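Local coordinates for protein P35 (PDB 1P35) that blocks apoptosis of the infected insect cell by inhibiting host caspases, and also suppresses the host's antiviral RNA interference, at residues Q37-P41 with V153-F158; N106-L110 with N145-V149. All coordinates share one frame; numbering follows the deposited sequence.

Contact 1: residues Q37-P41 with V153-F158; sequences QLTKP and VLKPGF
Pro-41 and Pro-156 lie side by side with their rings pointing the same way, CG of Pro-41 3.9 Å from CD of Pro-156, and the two prolines account for about half of the buried surface. The neighbouring ring carbon, CB of Pro-41, presses on CG1 of Val-153 at 3.4 Å, tighter than usual van der Waals contact. Val-153 turns that methyl in with CG1 opposite its own backbone N (chi1 -176°). The second apolar patch is Leu-38 against Phe-158: CD1 of the leucine meets the ring at its edge, in the ring plane, 4.0 Å from CE1. CD2 of Leu-154 lies over one face of the same ring, toward its rim.

Here strand 148-154 runs out into a type I turn, Lys-155 to Phe-158, beside the loop that leads into strand 42-48. The two strands are antiparallel neighbours, and a backbone hydrogen bond joins Leu-154 to Val-42, the residue following Pro-41.

Carbonyl oxygens supply the remaining touches, and no hydrogen bond joins the segments. CB of Pro-156 sits 3.5 Å from O of Leu-38 and 3.6 Å from O of Lys-40, while O of Leu-154 lies 3.2 Å from CA of Pro-41. Polar partners lie outside the segments: Lys-40 NZ bonds to Asp-122 O, and the backbone O of Pro-41 to the hydroxyl of Tyr-123.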
loop_
_atom_site.group_PDB
_atom_site.type_symbol
_atom_site.label_atom_id
_atom_site.label_comp_id
_atom_site.label_asym_id
_atom_site.label_seq_id
_atom_site.Cartn_x
_atom_site.Cartn_y
_atom_site.Cartn_z
ATOM N N GLN A 37 11.713 3.095 -26.050
ATOM C CA GLN A 37 12.510 3.739 -27.088
ATOM C C GLN A 37 12.645 5.241 -26.789
ATOM O O GLN A 37 13.639 5.677 -26.209
ATOM C CB GLN A 37 11.857 3.524 -28.471
ATOM C CG GLN A 37 10.427 4.103 -28.649
ATOM C CD GLN A 37 9.329 3.299 -27.952
ATOM O OE1 GLN A 37 9.596 2.541 -27.012
ATOM N NE2 GLN A 37 8.076 3.483 -28.401
ATOM N N LEU A 38 11.619 6.000 -27.175
ATOM C CA LEU A 38 11.506 7.446 -26.992
ATOM C C LEU A 38 12.780 8.235 -26.720
ATOM O O LEU A 38 13.382 8.142 -25.647
ATOM C CB LEU A 38 10.486 7.749 -25.893
ATOM C CG LEU A 38 9.080 7.192 -26.111
ATOM C CD1 LEU A 38 8.219 7.537 -24.901
ATOM C CD2 LEU A 38 8.497 7.744 -27.401
ATOM N N THR A 39 13.169 9.031 -27.708
ATOM C CA THR A 39 14.351 9.883 -27.592
ATOM C C THR A 39 13.914 11.336 -27.322
ATOM O O THR A 39 14.709 12.153 -26.865
ATOM C CB THR A 39 15.207 9.800 -28.877
ATOM O OG1 THR A 39 14.415 10.207 -29.995
ATOM C CG2 THR A 39 15.668 8.365 -29.108
ATOM N N LYS A 40 12.649 11.643 -27.593
ATOM C CA LYS A 40 12.094 12.991 -27.341
ATOM C C LYS A 40 11.011 12.948 -26.256
ATOM O O LYS A 40 10.518 11.887 -25.905
ATOM C CB LYS A 40 11.544 13.579 -28.639
ATOM C CG LYS A 40 12.681 13.787 -29.639
ATOM C CD LYS A 40 12.203 14.185 -31.020
ATOM C CE LYS A 40 13.407 14.452 -31.938
ATOM N NZ LYS A 40 12.911 14.863 -33.284
ATOM N N PRO A 41 10.656 14.102 -25.682
ATOM C CA PRO A 41 9.624 14.041 -24.646
ATOM C C PRO A 41 8.196 13.709 -25.122
ATOM O O PRO A 41 7.843 13.795 -26.324
ATOM C CB PRO A 41 9.698 15.428 -24.013
ATOM C CG PRO A 41 11.135 15.956 -24.468
ATOM C CD PRO A 41 11.122 15.490 -25.867
ATOM N N VAL A 153 5.033 17.880 -19.824
ATOM C CA VAL A 153 6.173 17.306 -20.547
ATOM C C VAL A 153 6.838 16.205 -19.751
ATOM O O VAL A 153 7.062 16.345 -18.567
ATOM C CB VAL A 153 7.278 18.349 -20.911
ATOM C CG1 VAL A 153 8.366 17.656 -21.743
ATOM C CG2 VAL A 153 6.688 19.535 -21.708
ATOM N N LEU A 154 7.107 15.083 -20.407
ATOM C CA LEU A 154 7.743 13.984 -19.729
ATOM C C LEU A 154 9.085 13.749 -20.385
ATOM O O LEU A 154 9.136 13.350 -21.544
ATOM C CB LEU A 154 6.880 12.724 -19.836
ATOM C CG LEU A 154 7.372 11.525 -19.018
ATOM C CD1 LEU A 154 7.385 11.932 -17.560
ATOM C CD2 LEU A 154 6.427 10.293 -19.208
ATOM N N LYS A 155 10.167 14.027 -19.652
ATOM C CA LYS A 155 11.515 13.807 -20.161
ATOM C C LYS A 155 11.589 12.336 -20.546
ATOM O O LYS A 155 11.054 11.501 -19.839
ATOM C CB LYS A 155 12.557 14.137 -19.078
ATOM C CG LYS A 155 12.623 15.629 -18.672
ATOM C CD LYS A 155 13.777 15.959 -17.677
ATOM C CE LYS A 155 13.877 17.473 -17.383
ATOM N NZ LYS A 155 15.025 17.844 -16.487
ATOM N N PRO A 156 12.258 12.004 -21.663
ATOM C CA PRO A 156 12.475 10.675 -22.264
ATOM C C PRO A 156 13.208 9.534 -21.548
ATOM O O PRO A 156 12.991 8.348 -21.882
ATOM C CB PRO A 156 13.164 11.015 -23.582
ATOM C CG PRO A 156 13.961 12.207 -23.204
ATOM C CD PRO A 156 12.877 13.020 -22.528
ATOM N N GLY A 157 14.084 9.851 -20.602
ATOM C CA GLY A 157 14.777 8.763 -19.938
ATOM C C GLY A 157 14.011 8.003 -18.859
ATOM O O GLY A 157 14.553 7.049 -18.321
ATOM N N PHE A 158 12.771 8.396 -18.553
ATOM C CA PHE A 158 11.962 7.760 -17.491
ATOM C C PHE A 158 11.982 6.231 -17.462
ATOM O O PHE A 158 12.176 5.563 -18.482
ATOM C CB PHE A 158 10.495 8.253 -17.562
ATOM C CG PHE A 158 9.687 7.669 -18.712
ATOM C CD1 PHE A 158 9.696 8.260 -19.969
ATOM C CD2 PHE A 158 8.937 6.516 -18.532
ATOM C CE1 PHE A 158 8.976 7.720 -21.021
ATOM C CE2 PHE A 158 8.200 5.961 -19.602
ATOM C CZ PHE A 158 8.225 6.559 -20.833
#

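Contact 2: residues N106-L110 with N145-V149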
loop_
_atom_site.group_PDB
_atom_site.type_symbol
_atom_site.label_atom_id
_atom_site.label_comp_id
_atom_site.label_asym_id
_atom_site.label_seq_id
_atom_site.Cartn_x
_atom_site.Cartn_y
_atom_site.Cartn_z
ATOM N N ASN A 106 -3.571 29.520 -22.491
ATOM C CA ASN A 106 -4.969 29.850 -22.590
ATOM C C ASN A 106 -5.384 29.158 -23.927
ATOM O O ASN A 106 -4.631 29.207 -24.934
ATOM C CB ASN A 106 -5.156 31.365 -22.686
ATOM C CG ASN A 106 -6.613 31.762 -22.799
ATOM O OD1 ASN A 106 -7.315 31.304 -23.708
ATOM N ND2 ASN A 106 -7.085 32.629 -21.866
ATOM N N GLY A 107 -6.540 28.486 -23.920
ATOM C CA GLY A 107 -7.019 27.796 -25.115
ATOM C C GLY A 107 -6.951 28.696 -26.351
ATOM O O GLY A 107 -6.639 28.226 -27.435
ATOM N N SER A 108 -7.212 29.994 -26.158
ATOM C CA SER A 108 -7.193 30.990 -27.231
ATOM C C SER A 108 -5.848 31.233 -27.906
ATOM O O SER A 108 -5.827 31.755 -29.019
ATOM C CB SER A 108 -7.707 32.378 -26.749
ATOM O OG SER A 108 -9.045 32.380 -26.294
ATOM N N VAL A 109 -4.733 30.906 -27.261
ATOM C CA VAL A 109 -3.448 31.138 -27.912
ATOM C C VAL A 109 -2.723 29.888 -28.410
ATOM O O VAL A 109 -1.700 30.015 -29.094
ATOM C CB VAL A 109 -2.449 31.953 -26.984
ATOM C CG1 VAL A 109 -3.015 33.326 -26.680
ATOM C CG2 VAL A 109 -2.203 31.217 -25.684
ATOM N N LEU A 110 -3.240 28.700 -28.078
ATOM C CA LEU A 110 -2.589 27.430 -28.448
ATOM C C LEU A 110 -2.348 27.146 -29.927
ATOM O O LEU A 110 -1.304 26.619 -30.268
ATOM C CB LEU A 110 -3.319 26.220 -27.813
ATOM C CG LEU A 110 -2.710 24.835 -28.120
ATOM C CD1 LEU A 110 -1.259 24.789 -27.656
ATOM C CD2 LEU A 110 -3.516 23.725 -27.422
ATOM N N ASN A 145 -12.829 29.150 -27.440
ATOM C CA ASN A 145 -11.714 28.905 -26.511
ATOM C C ASN A 145 -11.737 29.621 -25.149
ATOM O O ASN A 145 -10.829 30.411 -24.816
ATOM C CB ASN A 145 -10.379 29.243 -27.194
ATOM C CG ASN A 145 -10.082 28.354 -28.379
ATOM O OD1 ASN A 145 -9.934 27.155 -28.234
ATOM N ND2 ASN A 145 -9.995 28.948 -29.566
ATOM N N ASP A 146 -12.751 29.312 -24.351
ATOM C CA ASP A 146 -12.888 29.895 -23.018
ATOM C C ASP A 146 -12.187 29.079 -21.900
ATOM O O ASP A 146 -11.975 29.573 -20.792
ATOM C CB ASP A 146 -14.373 30.082 -22.738
ATOM C CG ASP A 146 -15.196 28.851 -23.111
ATOM O OD1 ASP A 146 -15.041 28.336 -24.251
ATOM O OD2 ASP A 146 -16.010 28.408 -22.261
ATOM N N TYR A 147 -11.795 27.846 -22.217
ATOM C CA TYR A 147 -11.116 26.950 -21.270
ATOM C C TYR A 147 -9.599 27.081 -21.454
ATOM O O TYR A 147 -9.145 27.652 -22.444
ATOM C CB TYR A 147 -11.508 25.496 -21.562
ATOM C CG TYR A 147 -12.996 25.230 -21.545
ATOM C CD1 TYR A 147 -13.863 26.022 -20.787
ATOM C CD2 TYR A 147 -13.538 24.162 -22.267
ATOM C CE1 TYR A 147 -15.221 25.762 -20.747
ATOM C CE2 TYR A 147 -14.903 23.889 -22.237
ATOM C CZ TYR A 147 -15.740 24.694 -21.473
ATOM O OH TYR A 147 -17.095 24.434 -21.426
ATOM N N TYR A 148 -8.821 26.547 -20.514
ATOM C CA TYR A 148 -7.360 26.596 -20.648
ATOM C C TYR A 148 -6.758 25.258 -21.055
ATOM O O TYR A 148 -7.481 24.276 -21.249
ATOM C CB TYR A 148 -6.710 27.087 -19.352
ATOM C CG TYR A 148 -6.931 28.566 -19.103
ATOM C CD1 TYR A 148 -8.216 29.059 -18.836
ATOM C CD2 TYR A 148 -5.875 29.468 -19.178
ATOM C CE1 TYR A 148 -8.447 30.405 -18.653
ATOM C CE2 TYR A 148 -6.096 30.832 -18.999
ATOM C CZ TYR A 148 -7.398 31.290 -18.738
ATOM O OH TYR A 148 -7.655 32.617 -18.584
ATOM N N VAL A 149 -5.434 25.213 -21.165
ATOM C CA VAL A 149 -4.766 23.978 -21.568
ATOM C C VAL A 149 -3.530 23.692 -20.737
ATOM O O VAL A 149 -2.613 24.516 -20.697
ATOM C CB VAL A 149 -4.294 24.014 -23.035
ATOM C CG1 VAL A 149 -3.529 22.724 -23.348
ATOM C CG2 VAL A 149 -5.484 24.178 -24.004
#
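An Asx turn meets the start of a strand here: Asn-106, at the end of strand 98-106, pairs with Tyr-148 as an antiparallel non-hydrogen-bonded bridge, and its side chain closes the Asx turn. OD1 of Asn-106 takes the backbone N-H of Ser-108 at 2.8 Å on a lone pair in the carbonyl plane (N-H...O 158°), which fixes the rotation of the amide. With CG anti to the backbone N (chi1 180°), that amide is also carried over one face of the Tyr-148 ring, the two planes 52° apart; its ND2 comes 3.4 Å from CZ of Tyr-148.

Two hydrogen bonds tie the segments together. Gly-107 N gives to O of Tyr-147 at 3.1 Å, rather bent at the hydrogen. The hydroxyl of Ser-108 gives to O of Asn-145 at 3.0 Å, somewhat tilted from that carbonyl's plane. CB of Asn-145 packs against the Ser-108 backbone, 3.4 Å from N of Ser-108, while OD1 of Asn-145 accepts from Asp-142 N.

On the buried side, the side chains of Leu-110 and Val-149 cross at about a right angle, CD2 of Leu-110 4.0 Å from CG2 of Val-149. Leu-110 reaches helix 137-140, at Leu-137 and Leu-140, and Val-149 reaches Met-45 of strand 42-48, the other neighbour of strand 148-154.

How the contacts relate
Both contacts use strand 148-154, contact 1 where it ends and contact 2 where it begins, with centres about 26 Å apart. Strand 148-154 lies between strands 42-48 and 98-106, and each contact brings in a different neighbour: 37-41 leads into the first, 106-110 leaves the second. Neither sits deep in the protein; both are partly buried, about 21 to 22 Å from the chain centre, with three buried residues each. Their chemistry differs. Contact 1 is held by prolines and apolar side chains without a hydrogen bond across it, whereas contact 2 combines backbone and hydroxyl bonds with an amide over a ring, with one leucine-valine pair between helix 137-140 and strand 42-48.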